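Local atomic coordinates of malonyl acyl carrier protein transacylase (Streptococcus pneumoniae, PDB entry 3IM8), a protein that probably transfers the malonyl group from malonyl-CoA to holo acyl carrier protein, supplying malonyl-ACP for fatty acid synthesis. Residues A[113-116]-A[117-121]; A[169-172]-A[173-177]; A[196-200]-A[201-205]; A[241-244]-A[245-248]. One frame throughout, in Å; residues are numbered along the deposited sequence.

Interaction 1 (A[113-116]-A[117-121]). With ACT (acetate ion), chain B.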
# COMPACT_ATOMS: atom_id res chain seq x y z
N ALA A 113 -5.17 -4.60 -11.82
CA ALA A 113 -5.55 -3.79 -12.99
C ALA A 113 -7.01 -3.40 -12.91
O ALA A 113 -7.35 -2.26 -13.22
CB ALA A 113 -5.30 -4.50 -14.27
N LYS A 114 -7.86 -4.33 -12.45
CA LYS A 114 -9.29 -4.06 -12.25
C LYS A 114 -9.53 -3.16 -11.06
O LYS A 114 -10.24 -2.14 -11.20
CB LYS A 114 -10.05 -5.38 -12.14
CG LYS A 114 -10.44 -5.96 -13.52
CD LYS A 114 -10.94 -7.39 -13.35
CE LYS A 114 -11.49 -8.04 -14.64
NZ LYS A 114 -12.77 -7.36 -15.07
N ARG A 115 -8.89 -3.48 -9.91
CA ARG A 115 -8.94 -2.66 -8.70
C ARG A 115 -8.59 -1.21 -9.02
O ARG A 115 -9.28 -0.29 -8.55
CB ARG A 115 -7.97 -3.17 -7.61
CG ARG A 115 -8.03 -2.39 -6.34
CD ARG A 115 -7.09 -2.97 -5.26
NE ARG A 115 -7.08 -2.26 -3.96
CZ ARG A 115 -6.24 -1.28 -3.61
NH1 ARG A 115 -5.39 -0.75 -4.48
NH2 ARG A 115 -6.30 -0.79 -2.37
N GLY A 116 -7.49 -1.02 -9.75
CA GLY A 116 -7.03 0.35 -10.14
C GLY A 116 -8.10 1.13 -10.91
O GLY A 116 -8.45 2.27 -10.56
N ALA A 117 -8.59 0.48 -11.97
CA ALA A 117 -9.71 0.98 -12.77
C ALA A 117 -10.87 1.38 -11.89
O ALA A 117 -11.25 2.55 -11.95
CB ALA A 117 -10.14 -0.06 -13.84
N TYR A 118 -11.37 0.48 -11.03
CA TYR A 118 -12.56 0.79 -10.20
C TYR A 118 -12.33 1.95 -9.28
O TYR A 118 -13.22 2.75 -9.09
CB TYR A 118 -13.01 -0.38 -9.34
CG TYR A 118 -13.33 -1.68 -10.09
CD1 TYR A 118 -13.07 -2.92 -9.49
CD2 TYR A 118 -13.86 -1.67 -11.40
CE1 TYR A 118 -13.33 -4.12 -10.15
CE2 TYR A 118 -14.15 -2.88 -12.08
CZ TYR A 118 -13.88 -4.09 -11.44
OH TYR A 118 -14.13 -5.29 -12.03
N MET A 119 -11.12 2.04 -8.70
CA MET A 119 -10.76 3.13 -7.76
C MET A 119 -10.69 4.48 -8.48
O MET A 119 -11.19 5.48 -7.97
CB MET A 119 -9.44 2.83 -7.03
CG MET A 119 -9.61 1.69 -6.02
SD MET A 119 -8.18 1.20 -5.02
CE MET A 119 -7.84 2.65 -4.06
N GLU A 120 -10.04 4.48 -9.65
CA GLU A 120 -9.88 5.67 -10.51
C GLU A 120 -11.22 6.25 -10.97
O GLU A 120 -11.44 7.45 -10.88
CB GLU A 120 -8.98 5.31 -11.73
CG GLU A 120 -8.64 6.47 -12.74
CD GLU A 120 -7.36 6.17 -13.65
OE1 GLU A 120 -7.13 5.01 -14.14
OE2 GLU A 120 -6.58 7.15 -13.86
N GLU A 121 -12.12 5.39 -11.45
CA GLU A 121 -13.45 5.86 -11.90
C GLU A 121 -14.30 6.35 -10.74
O GLU A 121 -14.99 7.33 -10.85
CB GLU A 121 -14.17 4.76 -12.72
CG GLU A 121 -14.80 3.62 -11.90
CD GLU A 121 -15.24 2.38 -12.73
OE1 GLU A 121 -16.47 2.10 -12.76
OE2 GLU A 121 -14.35 1.68 -13.30
C ACT B . -4.08 3.15 -2.80
O ACT B . -4.85 3.23 -1.76
OXT ACT B . -4.07 2.07 -3.61
CH3 ACT B . -3.25 4.41 -2.93
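Arg115 and Met119, one turn apart on helix 105-122, meet where the thioether sulfur lies over the centre of one face of the guanidinium, Met119 SD standing 3.4 Å from Arg115 CZ. At the edge of the same group, near its plane, an acetate ion, probably from the crystallisation liquor, accepts a hydrogen bond from Arg115 NH1 to OXT at 3.2 Å (159°). NH1 is also bonded to Gln62, and NH2 to Ser90 and Gln247, so several bonds restrain the guanidinium's rotation while the sulfur covers one face. Its reach comes from an extended chain, CG anti to the backbone N (chi1 -178°). Ser90 is the predicted nucleophile, and the acetate's place beside it and Arg115 is consistent with a site for the malonyl carboxylate, as in other MCATs.

Elsewhere on the helix, Lys114 runs alongside Tyr118, its CB 4.0 Å from Tyr118 CE1. The carbonyl Lys114 O lies 3.3 Å above the tyrosine ring, toward its rim, while accepting the amide of Tyr118 in an i to i+4 bond, Tyr118 N to Lys114 O 2.9 Å. The helix packs against helix 204-215, where Thr213 bonds Tyr118 OH, and against helix 58-78, where Met119 touches Gln62.

Interaction 2 (A[169-172]-A[173-177])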
# COMPACT_ATOMS: atom_id res chain seq x y z
N GLY A 169 -11.72 12.72 2.27
CA GLY A 169 -13.15 12.70 1.90
C GLY A 169 -13.52 13.85 0.97
O GLY A 169 -12.71 14.24 0.15
N GLU A 170 -14.73 14.40 1.11
CA GLU A 170 -15.21 15.50 0.23
C GLU A 170 -14.71 16.89 0.66
O GLU A 170 -14.38 17.13 1.83
CB GLU A 170 -16.74 15.48 0.16
CG GLU A 170 -17.34 14.14 -0.20
CD GLU A 170 -18.83 14.08 -0.00
OE1 GLU A 170 -19.29 13.74 1.08
OE2 GLU A 170 -19.56 14.35 -0.95
N VAL A 171 -14.62 17.80 -0.31
CA VAL A 171 -13.92 19.08 -0.07
C VAL A 171 -14.47 19.83 1.11
O VAL A 171 -13.74 20.11 2.03
CB VAL A 171 -13.92 20.01 -1.30
CG1 VAL A 171 -13.17 21.31 -0.96
CG2 VAL A 171 -13.33 19.28 -2.52
N VAL A 172 -15.76 20.13 1.10
CA VAL A 172 -16.34 21.01 2.12
C VAL A 172 -16.23 20.36 3.49
O VAL A 172 -15.89 21.02 4.50
CB VAL A 172 -17.81 21.30 1.85
CG1 VAL A 172 -18.45 22.00 3.08
CG2 VAL A 172 -17.94 22.12 0.54
N ALA A 173 -16.51 19.04 3.52
CA ALA A 173 -16.41 18.28 4.77
C ALA A 173 -14.98 18.25 5.30
O ALA A 173 -14.76 18.43 6.51
CB ALA A 173 -16.99 16.87 4.59
N VAL A 174 -13.99 18.06 4.42
CA VAL A 174 -12.60 18.01 4.92
C VAL A 174 -12.10 19.39 5.41
O VAL A 174 -11.35 19.46 6.39
CB VAL A 174 -11.62 17.38 3.89
CG1 VAL A 174 -10.14 17.71 4.29
CG2 VAL A 174 -11.83 15.83 3.80
N ASP A 175 -12.50 20.46 4.70
CA ASP A 175 -12.23 21.86 5.11
C ASP A 175 -12.81 22.12 6.50
O ASP A 175 -12.17 22.79 7.31
CB ASP A 175 -12.81 22.90 4.11
CG ASP A 175 -12.02 22.98 2.79
OD1 ASP A 175 -10.81 22.64 2.79
OD2 ASP A 175 -12.61 23.39 1.76
N ARG A 176 -14.01 21.60 6.80
CA ARG A 176 -14.65 21.80 8.12
C ARG A 176 -13.83 21.07 9.18
O ARG A 176 -13.51 21.65 10.24
CB ARG A 176 -16.17 21.41 8.07
CG ARG A 176 -17.04 21.55 9.39
CD ARG A 176 -17.19 22.96 10.10
NE ARG A 176 -17.79 22.78 11.47
CZ ARG A 176 -17.54 23.53 12.56
NH1 ARG A 176 -16.70 24.56 12.51
NH2 ARG A 176 -18.14 23.25 13.72
N ALA A 177 -13.45 19.81 8.88
CA ALA A 177 -12.51 19.04 9.72
C ALA A 177 -11.20 19.75 10.11
O ALA A 177 -10.83 19.73 11.26
CB ALA A 177 -12.21 17.70 9.08
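Glu170 O takes the amide of Val174 at 2.8 Å, measured from Val174 N to Glu170 O, in a nearly straight bond (160°) that closes the first turn of helix 171-184. Glu170 is the N-cap residue, standing where strand 164-169 gives way to the helix, on the mixed sheet of the acyl transferase fold. The side chain of Val174 folds back over this junction: its CG2, anti to the carbonyl carbon and beside the backbone N, lies 3.5 Å from Gly169 N and equally 3.5 Å from Glu170 O. Gly169 has a positive phi (147°), a conformation glycine takes easily. Ala173, Val174 and Ala177 turn to the sheet, touching Val154 of strand 154-161, and Val174 also meets Val131 and Ile167. Glu170 OE1 is held by the backbone N of Val153, and Arg176 NH1 by a salt bridge to Glu179, within the same helix. The more solvent-facing side carries Val171 and Asp175, which lie side by side and point the same way. Beneath them runs the next helical bond, Asp175 N to Val171 O at 3.0 Å, and Asp175 OD2 rests 3.5 Å from Val171 CG1.

Interaction 3 (A[196-200]-A[201-205]). With ACT (acetate ion), chain B.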
# COMPACT_ATOMS: atom_id res chain seq x y z
N GLY A 196 -7.47 10.26 -5.41
CA GLY A 196 -8.81 10.46 -4.91
C GLY A 196 -8.89 10.17 -3.41
O GLY A 196 -7.93 9.64 -2.82
N PRO A 197 -10.03 10.51 -2.76
CA PRO A 197 -10.10 10.25 -1.32
C PRO A 197 -10.33 8.74 -1.02
O PRO A 197 -11.39 8.38 -0.58
CB PRO A 197 -11.28 11.14 -0.87
CG PRO A 197 -12.21 11.22 -2.08
CD PRO A 197 -11.36 10.89 -3.32
N PHE A 198 -9.32 7.90 -1.29
CA PHE A 198 -9.33 6.45 -1.09
C PHE A 198 -9.42 6.16 0.42
O PHE A 198 -8.98 6.97 1.26
CB PHE A 198 -8.01 5.86 -1.64
CG PHE A 198 -7.84 5.97 -3.13
CD1 PHE A 198 -6.60 5.75 -3.69
CD2 PHE A 198 -8.91 6.23 -3.98
CE1 PHE A 198 -6.40 5.79 -5.09
CE2 PHE A 198 -8.73 6.28 -5.37
CZ PHE A 198 -7.46 6.06 -5.93
N HIS A 199 -9.98 5.00 0.77
CA HIS A 199 -10.06 4.52 2.18
C HIS A 199 -11.08 5.33 3.03
O HIS A 199 -10.94 5.48 4.25
CB HIS A 199 -8.68 4.36 2.85
CG HIS A 199 -7.66 3.69 1.98
ND1 HIS A 199 -7.66 2.33 1.73
CD2 HIS A 199 -6.61 4.19 1.28
CE1 HIS A 199 -6.67 2.03 0.91
NE2 HIS A 199 -6.01 3.14 0.62
N THR A 200 -12.15 5.78 2.33
CA THR A 200 -13.36 6.41 2.90
C THR A 200 -14.61 5.78 2.20
O THR A 200 -14.49 5.12 1.15
CB THR A 200 -13.35 7.96 2.69
OG1 THR A 200 -13.69 8.30 1.33
CG2 THR A 200 -11.97 8.59 3.07
N SER A 201 -15.80 5.99 2.78
CA SER A 201 -17.07 5.53 2.14
C SER A 201 -17.30 6.00 0.71
O SER A 201 -18.07 5.38 -0.04
CB SER A 201 -18.27 5.95 2.95
OG SER A 201 -17.81 6.27 4.25
N LEU A 202 -16.63 7.08 0.31
CA LEU A 202 -16.75 7.53 -1.09
C LEU A 202 -16.40 6.41 -2.03
O LEU A 202 -16.86 6.36 -3.17
CB LEU A 202 -15.90 8.77 -1.37
CG LEU A 202 -16.40 9.95 -0.52
CD1 LEU A 202 -15.32 10.98 -0.28
CD2 LEU A 202 -17.69 10.56 -1.11
N LEU A 203 -15.61 5.45 -1.53
CA LEU A 203 -15.18 4.35 -2.40
C LEU A 203 -16.09 3.14 -2.37
O LEU A 203 -15.78 2.12 -2.98
CB LEU A 203 -13.73 3.94 -2.08
CG LEU A 203 -12.81 4.83 -2.96
CD1 LEU A 203 -12.92 6.32 -2.57
CD2 LEU A 203 -11.38 4.35 -2.93
N GLU A 204 -17.22 3.26 -1.68
CA GLU A 204 -18.21 2.16 -1.58
C GLU A 204 -18.62 1.61 -2.96
O GLU A 204 -18.59 0.41 -3.16
CB GLU A 204 -19.42 2.54 -0.69
CG GLU A 204 -20.07 1.34 0.08
CD GLU A 204 -20.96 0.49 -0.83
OE1 GLU A 204 -21.29 -0.67 -0.51
OE2 GLU A 204 -21.34 0.98 -1.90
N PRO A 205 -18.94 2.49 -3.93
CA PRO A 205 -19.15 1.99 -5.31
C PRO A 205 -17.96 1.16 -5.87
O PRO A 205 -18.16 0.10 -6.51
CB PRO A 205 -19.34 3.27 -6.14
CG PRO A 205 -19.87 4.31 -5.16
CD PRO A 205 -19.25 3.94 -3.80
C ACT B . -4.08 3.15 -2.80
O ACT B . -4.85 3.23 -1.76
OXT ACT B . -4.07 2.07 -3.61
CH3 ACT B . -3.25 4.41 -2.93
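After an inverse gamma turn centred on Pro197, whose ends are joined by a bond of 2.7 Å from Phe198 N to Gly196 O, the chain bends at Thr200 into the 3-10 turn 201-203, which leads into helix 204-215. Thr200 OG1, set between the backbone N and the carbonyl carbon (chi1 77°), donates to Pro197 O at 3.0 Å and so ties the loop back on itself. The same hydroxyl receives a weak bond from Leu202 N at 3.3 Å. Leucines from the turn cover the loop: Leu202 CD1 meets Pro197 CG at 3.6 Å, the two side chains crossing at about a right angle, and the branches of Leu203 part, CD1 going to Pro197 O and CD2 to Phe198 CD2 at 3.3 Å. Next comes His199, a predicted active-site residue beside Ser90, the predicted nucleophile of a GxSxG sequence, probably the nucleophile elbow. In the acyl transferase family these two form the catalytic pair. His199 adopts positive phi and psi, and its side chain leaves the backbone away from the 201-205 segment. ND1 gives a hydrogen bond to Gln247 O, while NE2 is hydrogen-bonded to the acetate O, near the ring plane, at 2.6 Å and only 138°. The acetate CH3 lies in the plane of the Phe198 ring at its edge, and Gly196 O lies 3.6 Å above one face of that ring, toward its rim.

Interaction 4 (A[241-244]-A[245-248])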
# COMPACT_ATOMS: atom_id res chain seq x y z
N ALA A 241 -11.36 -12.01 0.79
CA ALA A 241 -12.13 -11.19 -0.17
C ALA A 241 -13.00 -10.16 0.52
O ALA A 241 -13.12 -9.01 0.05
CB ALA A 241 -12.97 -12.05 -0.96
N GLN A 242 -13.60 -10.56 1.65
CA GLN A 242 -14.41 -9.67 2.47
C GLN A 242 -13.53 -8.51 2.94
O GLN A 242 -13.97 -7.36 2.99
CB GLN A 242 -14.96 -10.42 3.71
CG GLN A 242 -16.25 -9.83 4.30
CD GLN A 242 -16.10 -8.95 5.58
OE1 GLN A 242 -15.08 -9.02 6.31
NE2 GLN A 242 -17.15 -8.14 5.87
N LEU A 243 -12.29 -8.82 3.32
CA LEU A 243 -11.39 -7.81 3.85
C LEU A 243 -10.86 -6.89 2.74
O LEU A 243 -10.72 -5.69 2.94
CB LEU A 243 -10.25 -8.48 4.65
CG LEU A 243 -10.63 -9.04 6.04
CD1 LEU A 243 -9.54 -9.97 6.67
CD2 LEU A 243 -11.00 -7.96 7.05
N LEU A 244 -10.56 -7.45 1.55
CA LEU A 244 -10.08 -6.64 0.45
C LEU A 244 -11.21 -5.74 -0.08
O LEU A 244 -10.98 -4.59 -0.47
CB LEU A 244 -9.50 -7.52 -0.64
CG LEU A 244 -8.22 -8.21 -0.20
CD1 LEU A 244 -7.88 -9.20 -1.23
CD2 LEU A 244 -7.06 -7.22 0.07
N THR A 245 -12.42 -6.28 -0.06
CA THR A 245 -13.60 -5.51 -0.33
C THR A 245 -13.69 -4.27 0.53
O THR A 245 -13.87 -3.20 0.01
CB THR A 245 -14.84 -6.37 -0.21
OG1 THR A 245 -14.84 -7.27 -1.32
CG2 THR A 245 -16.11 -5.50 -0.24
N ARG A 246 -13.55 -4.40 1.85
CA ARG A 246 -13.60 -3.25 2.79
C ARG A 246 -12.36 -2.36 2.74
O ARG A 246 -12.45 -1.15 2.95
CB ARG A 246 -13.89 -3.70 4.21
CG ARG A 246 -15.29 -4.35 4.33
CD ARG A 246 -15.75 -4.44 5.77
NE ARG A 246 -14.92 -5.35 6.54
CZ ARG A 246 -14.23 -5.04 7.64
NH1 ARG A 246 -14.21 -3.82 8.14
NH2 ARG A 246 -13.54 -5.98 8.25
N GLN A 247 -11.20 -2.96 2.47
CA GLN A 247 -9.94 -2.22 2.48
C GLN A 247 -9.97 -0.91 1.68
O GLN A 247 -9.40 0.08 2.16
CB GLN A 247 -8.77 -3.10 2.01
CG GLN A 247 -7.40 -2.47 2.13
CD GLN A 247 -6.55 -2.75 0.86
OE1 GLN A 247 -7.05 -2.68 -0.27
NE2 GLN A 247 -5.28 -3.06 1.07
N VAL A 248 -10.62 -0.91 0.52
CA VAL A 248 -10.66 0.28 -0.39
C VAL A 248 -11.51 1.44 0.18
O VAL A 248 -11.31 2.61 -0.15
CB VAL A 248 -10.99 -0.09 -1.92
CG1 VAL A 248 -9.95 -1.02 -2.53
CG2 VAL A 248 -12.38 -0.71 -2.08
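The amide of Gln242 and the guanidinium of Arg246 cross obliquely, their planes 37° apart. Gln242 NE2 stands 3.6 Å from Arg246 NE, and Leu243 CD2 comes in, also obliquely, to 3.4 Å from Arg246 NH2. A bend of the arginine chain at chi3 (-67°) folds it back toward these two neighbours. The guanidinium's salt bridge goes from NH1 to Glu250, just beyond the segment. Within the helix, Ala241 O is gripped twice by Thr245: the backbone N and the hydroxyl OG1 each reach it at 2.8 Å, from opposite faces of the carbonyl plane. The hydroxyl is thus satisfied by the main chain, while the rest of Thr245 touches Ala211 and Leu214 of helix 204-215. Two residues on, Gln247 N bonds Leu243 O at 2.8 Å. The side chain of Gln247, CG anti to the backbone N, carries its amide to Ser90 O through NE2. The residues around Gln247 thus form a second shell around the predicted Ser-His pair of an acyl transferase active site.

Interactions 1, 3 and 4 converge on one site, while interaction 2 stands apart on the mixed sheet, its centre about 24 Å from that of interaction 1. Interactions 1 and 3 share the acetate and touch through Met119 and Phe198; interaction 4 reaches both, its Gln247 bonding Arg115 through the side chain and His199 through the backbone. Interaction 3 is the buried one, a loop running into a 3-10 turn and the start of helix 204-215, and it meets interaction 2 through Pro197 and Leu202 against Gly169. The others are partly buried helix turns: interactions 1 and 4 send polar side chains inward to the site, whereas interaction 2 turns valine and alanine to its sheet.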